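Local structure of superoxide dismutase (Acidilobus saccharovorans, 4FFK) at residues W143-Y148 with L174-V179; W96-P101 with D206-R211. The protein probably catalyses the dismutation of superoxide to oxygen and hydrogen peroxide at a single iron centre, as an iron superoxide dismutase. All coordinates share one frame; numbering follows the deposited sequence.

Contact 1: W143-Y148 with L174-V179. With FE (Fe (III) ion), chain B.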
ATOM      1  N   TRP A 143       9.351   0.285  -9.483  1.00 19.04           N
ATOM      2  CA  TRP A 143       9.654   0.381 -10.924  1.00 18.91           C
ATOM      3  C   TRP A 143       9.273   1.773 -11.353  1.00 18.40           C
ATOM      4  O   TRP A 143       8.372   2.420 -10.788  1.00 18.06           O
ATOM      5  CB  TRP A 143       8.709  -0.501 -11.721  1.00 19.24           C
ATOM      6  CG  TRP A 143       8.866  -1.926 -11.324  1.00 16.12           C
ATOM      7  CD1 TRP A 143       8.324  -2.516 -10.236  1.00 17.76           C
ATOM      8  CD2 TRP A 143       9.678  -2.880 -11.975  1.00 20.17           C
ATOM      9  NE1 TRP A 143       8.721  -3.831 -10.166  1.00 18.97           N
ATOM     10  CE2 TRP A 143       9.535  -4.092 -11.251  1.00 19.88           C
ATOM     11  CE3 TRP A 143      10.469  -2.860 -13.169  1.00 18.01           C
ATOM     12  CZ2 TRP A 143      10.181  -5.257 -11.623  1.00 22.96           C
ATOM     13  CZ3 TRP A 143      11.107  -4.056 -13.529  1.00 18.29           C
ATOM     14  CH2 TRP A 143      10.966  -5.215 -12.769  1.00 19.75           C
ATOM     15  N   ALA A 144       9.938   2.221 -12.412  1.00 18.24           N
ATOM     16  CA  ALA A 144       9.354   3.313 -13.205  1.00 20.52           C
ATOM     17  C   ALA A 144       9.027   2.698 -14.539  1.00 19.77           C
ATOM     18  O   ALA A 144       9.755   1.816 -15.044  1.00 21.18           O
ATOM     19  CB  ALA A 144      10.324   4.490 -13.342  1.00 20.87           C
ATOM     20  N   ILE A 145       7.906   3.129 -15.118  1.00 22.12           N
ATOM     21  CA  ILE A 145       7.409   2.553 -16.310  1.00 23.15           C
ATOM     22  C   ILE A 145       6.981   3.653 -17.282  1.00 23.58           C
ATOM     23  O   ILE A 145       6.362   4.592 -16.867  1.00 22.89           O
ATOM     24  CB  ILE A 145       6.189   1.672 -16.040  1.00 24.02           C
ATOM     25  CG1 ILE A 145       6.590   0.374 -15.339  1.00 23.59           C
ATOM     26  CG2 ILE A 145       5.536   1.339 -17.369  1.00 23.43           C
ATOM     27  CD1 ILE A 145       5.362  -0.420 -14.877  1.00 22.78           C
ATOM     28  N   LEU A 146       7.375   3.521 -18.544  1.00 24.80           N
ATOM     29  CA  LEU A 146       6.855   4.385 -19.594  1.00 25.04           C
ATOM     30  C   LEU A 146       5.730   3.568 -20.178  1.00 23.48           C
ATOM     31  O   LEU A 146       5.960   2.448 -20.576  1.00 24.69           O
ATOM     32  CB  LEU A 146       7.927   4.629 -20.694  1.00 25.02           C
ATOM     33  CG  LEU A 146       7.308   5.522 -21.811  1.00 26.17           C
ATOM     34  CD1 LEU A 146       6.718   6.860 -21.375  1.00 24.19           C
ATOM     35  CD2 LEU A 146       8.380   5.749 -22.814  1.00 22.28           C
ATOM     36  N   ALA A 147       4.506   4.067 -20.093  1.00 24.77           N
ATOM     37  CA  ALA A 147       3.364   3.318 -20.538  1.00 26.05           C
ATOM     38  C   ALA A 147       2.599   4.069 -21.612  1.00 25.71           C
ATOM     39  O   ALA A 147       2.651   5.303 -21.714  1.00 27.18           O
ATOM     40  CB  ALA A 147       2.436   3.038 -19.372  1.00 24.91           C
ATOM     41  N   TYR A 148       1.867   3.282 -22.361  1.00 25.71           N
ATOM     42  CA  TYR A 148       0.930   3.801 -23.343  1.00 26.46           C
ATOM     43  C   TYR A 148      -0.463   3.791 -22.708  1.00 25.97           C
ATOM     44  O   TYR A 148      -0.875   2.741 -22.194  1.00 26.78           O
ATOM     45  CB  TYR A 148       0.963   2.881 -24.557  1.00 27.83           C
ATOM     46  CG  TYR A 148      -0.112   3.266 -25.576  1.00 30.26           C
ATOM     47  CD1 TYR A 148      -0.011   4.464 -26.292  1.00 34.12           C
ATOM     48  CD2 TYR A 148      -1.224   2.422 -25.815  1.00 35.82           C
ATOM     49  CE1 TYR A 148      -0.996   4.829 -27.221  1.00 33.39           C
ATOM     50  CE2 TYR A 148      -2.201   2.775 -26.746  1.00 35.54           C
ATOM     51  CZ  TYR A 148      -2.067   3.976 -27.444  1.00 36.36           C
ATOM     52  OH  TYR A 148      -3.028   4.362 -28.361  1.00 35.52           O
ATOM     53  N   LEU A 174       5.552   0.028 -21.637  1.00 26.18           N
ATOM     54  CA  LEU A 174       6.415  -0.151 -22.792  1.00 26.28           C
ATOM     55  C   LEU A 174       7.837  -0.403 -22.368  1.00 27.16           C
ATOM     56  O   LEU A 174       8.562  -1.191 -23.015  1.00 27.21           O
ATOM     57  CB  LEU A 174       6.400   1.101 -23.663  1.00 27.63           C
ATOM     58  CG  LEU A 174       4.981   1.543 -24.025  1.00 28.24           C
ATOM     59  CD1 LEU A 174       4.956   2.839 -24.819  1.00 24.91           C
ATOM     60  CD2 LEU A 174       4.311   0.427 -24.757  1.00 29.37           C
ATOM     61  N   LEU A 175       8.242   0.292 -21.306  1.00 26.00           N
ATOM     62  CA  LEU A 175       9.627   0.299 -20.906  1.00 25.15           C
ATOM     63  C   LEU A 175       9.591   0.393 -19.402  1.00 24.93           C
ATOM     64  O   LEU A 175       8.779   1.111 -18.864  1.00 26.02           O
ATOM     65  CB  LEU A 175      10.285   1.573 -21.461  1.00 26.26           C
ATOM     66  CG  LEU A 175      11.651   1.936 -20.896  1.00 25.61           C
ATOM     67  CD1 LEU A 175      12.703   0.843 -21.246  1.00 25.80           C
ATOM     68  CD2 LEU A 175      12.004   3.299 -21.456  1.00 28.96           C
ATOM     69  N   ALA A 176      10.441  -0.348 -18.734  1.00 24.49           N
ATOM     70  CA  ALA A 176      10.370  -0.384 -17.286  1.00 22.36           C
ATOM     71  C   ALA A 176      11.768  -0.480 -16.780  1.00 21.23           C
ATOM     72  O   ALA A 176      12.598  -1.206 -17.346  1.00 22.93           O
ATOM     73  CB  ALA A 176       9.517  -1.594 -16.848  1.00 19.98           C
ATOM     74  N   VAL A 177      12.044   0.223 -15.703  1.00 20.72           N
ATOM     75  CA  VAL A 177      13.316   0.041 -15.025  1.00 20.61           C
ATOM     76  C   VAL A 177      12.980  -0.401 -13.593  1.00 19.53           C
ATOM     77  O   VAL A 177      12.172   0.209 -12.929  1.00 21.45           O
ATOM     78  CB  VAL A 177      14.178   1.323 -15.033  1.00 20.54           C
ATOM     79  CG1 VAL A 177      13.420   2.536 -14.500  1.00 22.67           C
ATOM     80  CG2 VAL A 177      15.468   1.101 -14.266  1.00 21.67           C
ATOM     81  N   ASP A 178      13.591  -1.479 -13.190  1.00 20.21           N
ATOM     82  CA  ASP A 178      13.500  -1.982 -11.813  1.00 20.12           C
ATOM     83  C   ASP A 178      14.378  -1.193 -10.903  1.00 19.33           C
ATOM     84  O   ASP A 178      15.607  -1.030 -11.137  1.00 20.72           O
ATOM     85  CB  ASP A 178      14.017  -3.403 -11.883  1.00 19.21           C
ATOM     86  CG  ASP A 178      13.785  -4.194 -10.650  1.00 22.96           C
ATOM     87  OD1 ASP A 178      13.171  -3.734  -9.709  1.00 22.60           O
ATOM     88  OD2 ASP A 178      14.183  -5.355 -10.708  1.00 19.59           O
ATOM     89  N   VAL A 179      13.786  -0.689  -9.822  1.00 18.91           N
ATOM     90  CA  VAL A 179      14.570  -0.086  -8.751  1.00 18.35           C
ATOM     91  C   VAL A 179      14.358  -0.735  -7.391  1.00 17.85           C
ATOM     92  O   VAL A 179      14.625  -0.141  -6.343  1.00 17.97           O
ATOM     93  CB  VAL A 179      14.365   1.417  -8.653  1.00 20.14           C
ATOM     94  CG1 VAL A 179      14.846   2.083  -9.899  1.00 19.48           C
ATOM     95  CG2 VAL A 179      12.816   1.763  -8.476  1.00 19.48           C
TER
HETATM   96 FE    FE B 301      13.881  -7.034  -9.819  1.00 22.90          FE
HETATM   97  O   HOH W   1      12.278  -6.244  -8.812  1.00 21.62           O

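Contact 2: W96-P101 with D206-R211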
ATOM      1  N   TRP A  96      13.910  -7.230 -18.780  1.00 24.39           N
ATOM      2  CA  TRP A  96      15.007  -7.863 -19.573  1.00 25.62           C
ATOM      3  C   TRP A  96      14.912  -7.537 -21.028  1.00 26.85           C
ATOM      4  O   TRP A  96      15.959  -7.339 -21.675  1.00 28.14           O
ATOM      5  CB  TRP A  96      14.990  -9.369 -19.439  1.00 25.94           C
ATOM      6  CG  TRP A  96      14.847  -9.863 -18.060  1.00 24.24           C
ATOM      7  CD1 TRP A  96      13.898 -10.728 -17.607  1.00 22.55           C
ATOM      8  CD2 TRP A  96      15.699  -9.581 -16.965  1.00 22.79           C
ATOM      9  NE1 TRP A  96      14.126 -11.030 -16.309  1.00 23.88           N
ATOM     10  CE2 TRP A  96      15.198 -10.321 -15.858  1.00 23.94           C
ATOM     11  CE3 TRP A  96      16.810  -8.758 -16.778  1.00 20.64           C
ATOM     12  CZ2 TRP A  96      15.781 -10.258 -14.599  1.00 25.34           C
ATOM     13  CZ3 TRP A  96      17.404  -8.715 -15.521  1.00 24.45           C
ATOM     14  CH2 TRP A  96      16.869  -9.460 -14.452  1.00 26.24           C
ATOM     15  N   LEU A  97      13.692  -7.543 -21.552  1.00 27.88           N
ATOM     16  CA  LEU A  97      13.424  -7.323 -22.987  1.00 27.82           C
ATOM     17  C   LEU A  97      13.780  -5.904 -23.385  1.00 29.95           C
ATOM     18  O   LEU A  97      14.200  -5.616 -24.542  1.00 30.62           O
ATOM     19  CB  LEU A  97      11.971  -7.635 -23.325  1.00 28.09           C
ATOM     20  CG  LEU A  97      11.599  -9.128 -23.272  1.00 28.83           C
ATOM     21  CD1 LEU A  97      10.069  -9.237 -23.377  1.00 29.36           C
ATOM     22  CD2 LEU A  97      12.318  -9.956 -24.440  1.00 31.61           C
ATOM     23  N   ASN A  98      13.663  -5.006 -22.432  1.00 27.06           N
ATOM     24  CA  ASN A  98      13.911  -3.620 -22.665  1.00 28.89           C
ATOM     25  C   ASN A  98      15.404  -3.262 -22.724  1.00 27.68           C
ATOM     26  O   ASN A  98      15.730  -2.125 -22.925  1.00 28.27           O
ATOM     27  CB  ASN A  98      13.354  -2.799 -21.500  1.00 29.14           C
ATOM     28  CG  ASN A  98      11.838  -2.683 -21.497  1.00 30.20           C
ATOM     29  OD1 ASN A  98      11.251  -2.443 -20.432  1.00 27.94           O
ATOM     30  ND2 ASN A  98      11.195  -2.786 -22.671  1.00 29.10           N
ATOM     31  N   MET A  99      16.263  -4.210 -22.425  1.00 29.32           N
ATOM     32  CA  MET A  99      17.682  -3.990 -22.445  1.00 29.79           C
ATOM     33  C   MET A  99      18.361  -4.788 -23.581  1.00 31.78           C
ATOM     34  O   MET A  99      17.813  -5.777 -24.129  1.00 33.10           O
ATOM     35  CB  MET A  99      18.286  -4.318 -21.114  1.00 28.89           C
ATOM     36  CG  MET A  99      17.789  -3.310 -20.051  1.00 27.73           C
ATOM     37  SD  MET A  99      18.536  -3.582 -18.496  1.00 26.94           S
ATOM     38  CE  MET A  99      17.943  -5.238 -18.004  1.00 27.69           C
ATOM     39  N   ALA A 100      19.530  -4.307 -23.954  1.00 32.88           N
ATOM     40  CA  ALA A 100      20.288  -4.929 -25.040  1.00 34.80           C
ATOM     41  C   ALA A 100      21.744  -4.654 -24.733  1.00 35.69           C
ATOM     42  O   ALA A 100      22.065  -3.607 -24.152  1.00 34.40           O
ATOM     43  CB  ALA A 100      19.881  -4.344 -26.414  1.00 33.93           C
ATOM     44  N   PRO A 101      22.631  -5.590 -25.121  1.00 38.57           N
ATOM     45  CA  PRO A 101      24.080  -5.462 -24.916  1.00 41.62           C
ATOM     46  C   PRO A 101      24.557  -4.021 -25.005  1.00 44.10           C
ATOM     47  O   PRO A 101      24.048  -3.239 -25.862  1.00 44.68           O
ATOM     48  CB  PRO A 101      24.645  -6.277 -26.069  1.00 40.72           C
ATOM     49  CG  PRO A 101      23.696  -7.400 -26.166  1.00 41.14           C
ATOM     50  CD  PRO A 101      22.325  -6.763 -25.959  1.00 39.31           C
ATOM     51  N   ASP A 206      14.326  -0.542 -29.816  1.00 36.37           N
ATOM     52  CA  ASP A 206      13.585  -1.248 -30.862  1.00 36.33           C
ATOM     53  C   ASP A 206      12.542  -2.120 -30.222  1.00 36.42           C
ATOM     54  O   ASP A 206      11.401  -2.206 -30.720  1.00 36.00           O
ATOM     55  CB  ASP A 206      14.486  -2.151 -31.704  1.00 37.82           C
ATOM     56  CG  ASP A 206      15.461  -1.358 -32.580  1.00 38.77           C
ATOM     57  OD1 ASP A 206      15.099  -0.269 -33.086  1.00 42.27           O
ATOM     58  OD2 ASP A 206      16.593  -1.834 -32.722  1.00 43.65           O
ATOM     59  N   ASP A 207      12.972  -2.812 -29.162  1.00 35.37           N
ATOM     60  CA  ASP A 207      12.060  -3.579 -28.337  1.00 34.26           C
ATOM     61  C   ASP A 207      10.889  -2.688 -27.895  1.00 32.91           C
ATOM     62  O   ASP A 207       9.740  -3.080 -28.064  1.00 34.63           O
ATOM     63  CB  ASP A 207      12.753  -4.128 -27.115  1.00 34.14           C
ATOM     64  CG  ASP A 207      11.757  -4.637 -26.104  1.00 34.04           C
ATOM     65  OD1 ASP A 207      11.186  -5.705 -26.317  1.00 31.25           O
ATOM     66  OD2 ASP A 207      11.484  -3.893 -25.153  1.00 31.55           O
ATOM     67  N   VAL A 208      11.197  -1.520 -27.344  1.00 32.58           N
ATOM     68  CA  VAL A 208      10.199  -0.550 -26.866  1.00 32.07           C
ATOM     69  C   VAL A 208       9.290  -0.085 -28.021  1.00 33.95           C
ATOM     70  O   VAL A 208       8.058  -0.166 -27.978  1.00 31.90           O
ATOM     71  CB  VAL A 208      10.850   0.687 -26.201  1.00 31.84           C
ATOM     72  CG1 VAL A 208       9.823   1.701 -25.787  1.00 29.76           C
ATOM     73  CG2 VAL A 208      11.674   0.298 -24.989  1.00 28.92           C
ATOM     74  N   GLU A 209       9.933   0.356 -29.097  1.00 34.74           N
ATOM     75  CA  GLU A 209       9.207   0.621 -30.333  1.00 34.38           C
ATOM     76  C   GLU A 209       8.241  -0.482 -30.718  1.00 33.92           C
ATOM     77  O   GLU A 209       7.073  -0.205 -30.997  1.00 34.96           O
ATOM     78  CB  GLU A 209      10.227   0.844 -31.480  1.00 35.18           C
ATOM     79  CG  GLU A 209       9.552   1.079 -32.852  1.00 38.25           C
ATOM     80  CD  GLU A 209       8.615   2.292 -32.914  1.00 45.16           C
ATOM     81  OE1 GLU A 209       8.600   3.172 -32.021  1.00 42.87           O
ATOM     82  OE2 GLU A 209       7.871   2.370 -33.913  1.00 49.66           O
ATOM     83  N   ALA A 210       8.706  -1.722 -30.745  1.00 34.23           N
ATOM     84  CA  ALA A 210       7.876  -2.843 -31.199  1.00 35.05           C
ATOM     85  C   ALA A 210       6.691  -2.992 -30.248  1.00 35.33           C
ATOM     86  O   ALA A 210       5.562  -3.262 -30.666  1.00 35.29           O
ATOM     87  CB  ALA A 210       8.663  -4.142 -31.245  1.00 35.31           C
ATOM     88  N   ARG A 211       6.961  -2.810 -28.956  1.00 34.68           N
ATOM     89  CA  ARG A 211       5.878  -2.920 -27.972  1.00 33.05           C
ATOM     90  C   ARG A 211       4.894  -1.781 -28.163  1.00 32.99           C
ATOM     91  O   ARG A 211       3.698  -1.969 -28.106  1.00 32.05           O
ATOM     92  CB  ARG A 211       6.434  -2.908 -26.554  1.00 32.04           C
ATOM     93  CG  ARG A 211       5.366  -3.264 -25.489  1.00 30.80           C
ATOM     94  CD  ARG A 211       5.983  -3.837 -24.179  1.00 28.46           C
ATOM     95  NE  ARG A 211       6.816  -5.031 -24.399  1.00 27.19           N
ATOM     96  CZ  ARG A 211       8.147  -4.980 -24.587  1.00 28.77           C
ATOM     97  NH1 ARG A 211       8.783  -3.805 -24.583  1.00 27.45           N
ATOM     98  NH2 ARG A 211       8.826  -6.085 -24.785  1.00 28.63           N
TER

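Contact 1: W143-Y148 with L174-V179
The backbone oxygen of L146 takes two N-H groups. The N of L174 reaches L146 O at 2.7 Å, and the N of L175 reaches the same oxygen at 3.2 Å. Two residues of 174-179 thus face one residue of 143-148, which makes a classic beta bulge. Beyond it the strands run antiparallel in regular register. L146 N bonds to L175 O, and A144 and V177 exchange a pair of bonds. These strands lie side by side in the antiparallel sheet of the C-terminal domain of iron/manganese superoxide dismutases. A144, L146, L175 and V177 point to one face of the sheet, where helices 124-136 and 192-199 pack. W143, I145, A176 and D178 share the other, against helix 75-97.

At the iron end, D178 lies over the W143 ring. D178 CB sits 3.8 Å from the centroid of the six-membered ring in a CH-pi contact. The carboxylate stacks on the indole, their planes 11° apart. D178 CG is anti to its own backbone N (chi1 -169°), which extends OD2 to the iron at 1.9 Å. H43, H92, H182 and a water complete the site. F180 N bonds D178 OD1, and W143 NE1 bonds H163. Replacing W143 with an alanine would probably open a gap over the D178 CB and carboxylate and leave H163 without its indole partner.

Contact 2: W96-P101 with D206-R211
L97 meets helix 205-216 with both its side chain and its backbone. Its CB lies 3.6 Å from D207 OD1, and its CD1 is 3.7 Å from R211 NH2. The L97 and R211 side chains cross at about a right angle. The carbonyl of L97 also packs on the D207 carboxylate, with L97 O 3.1 Å from D207 CG. L97 O also comes close to both carboxylate oxygens, but all three are acceptors and no bond forms.

N98 follows and carries the polar link. Its ND2 donates to D207 OD2 at 2.7 Å, with an N-H...O angle of 139°. The amide and carboxylate planes are 62° apart. OD2 is nearly in the amide plane, and the donor comes almost along the C-O axis of OD2. R211 grips the same carboxylate end-on from one turn further along the helix. R211 NH1 bonds D207 OD2 at 2.8 Å, nearly straight at 172°, and NH2 bonds OD1 at 2.8 Å. OD2 therefore accepts from both N98 and R211, which probably favours its charged form. The methyl CG2 of V208 lies against the N98 amide, 3.9 Å from ND2.

The contact ties the end of helix 75-97, in the alpha-hairpin domain, to helix 205-216, in the C-terminal domain. L97 and R211 also pack on I222 of the second subunit. Strand 172-178 lies against N98 and V208.

Contact 1 lies deep in the chain and holds two strands of one sheet. Contact 2 is also largely buried but lies farther from the centre, with L97 and D207 partly exposed. It joins two helical regions and reaches the second subunit. Their chemistry differs accordingly. The strands are joined by backbone bonds and apolar packing, whereas contact 2 is joined by one side-chain bond, from an amide to a carboxylate that a salt bridge within helix 205-216 holds in place. The two meet directly at the strand edge. N98 OD1 probably bonds A176 N at 2.8 Å. L174 O takes a bond from N98 ND2 and a weak one from R211 NH1. Contact 1 provides an iron ligand.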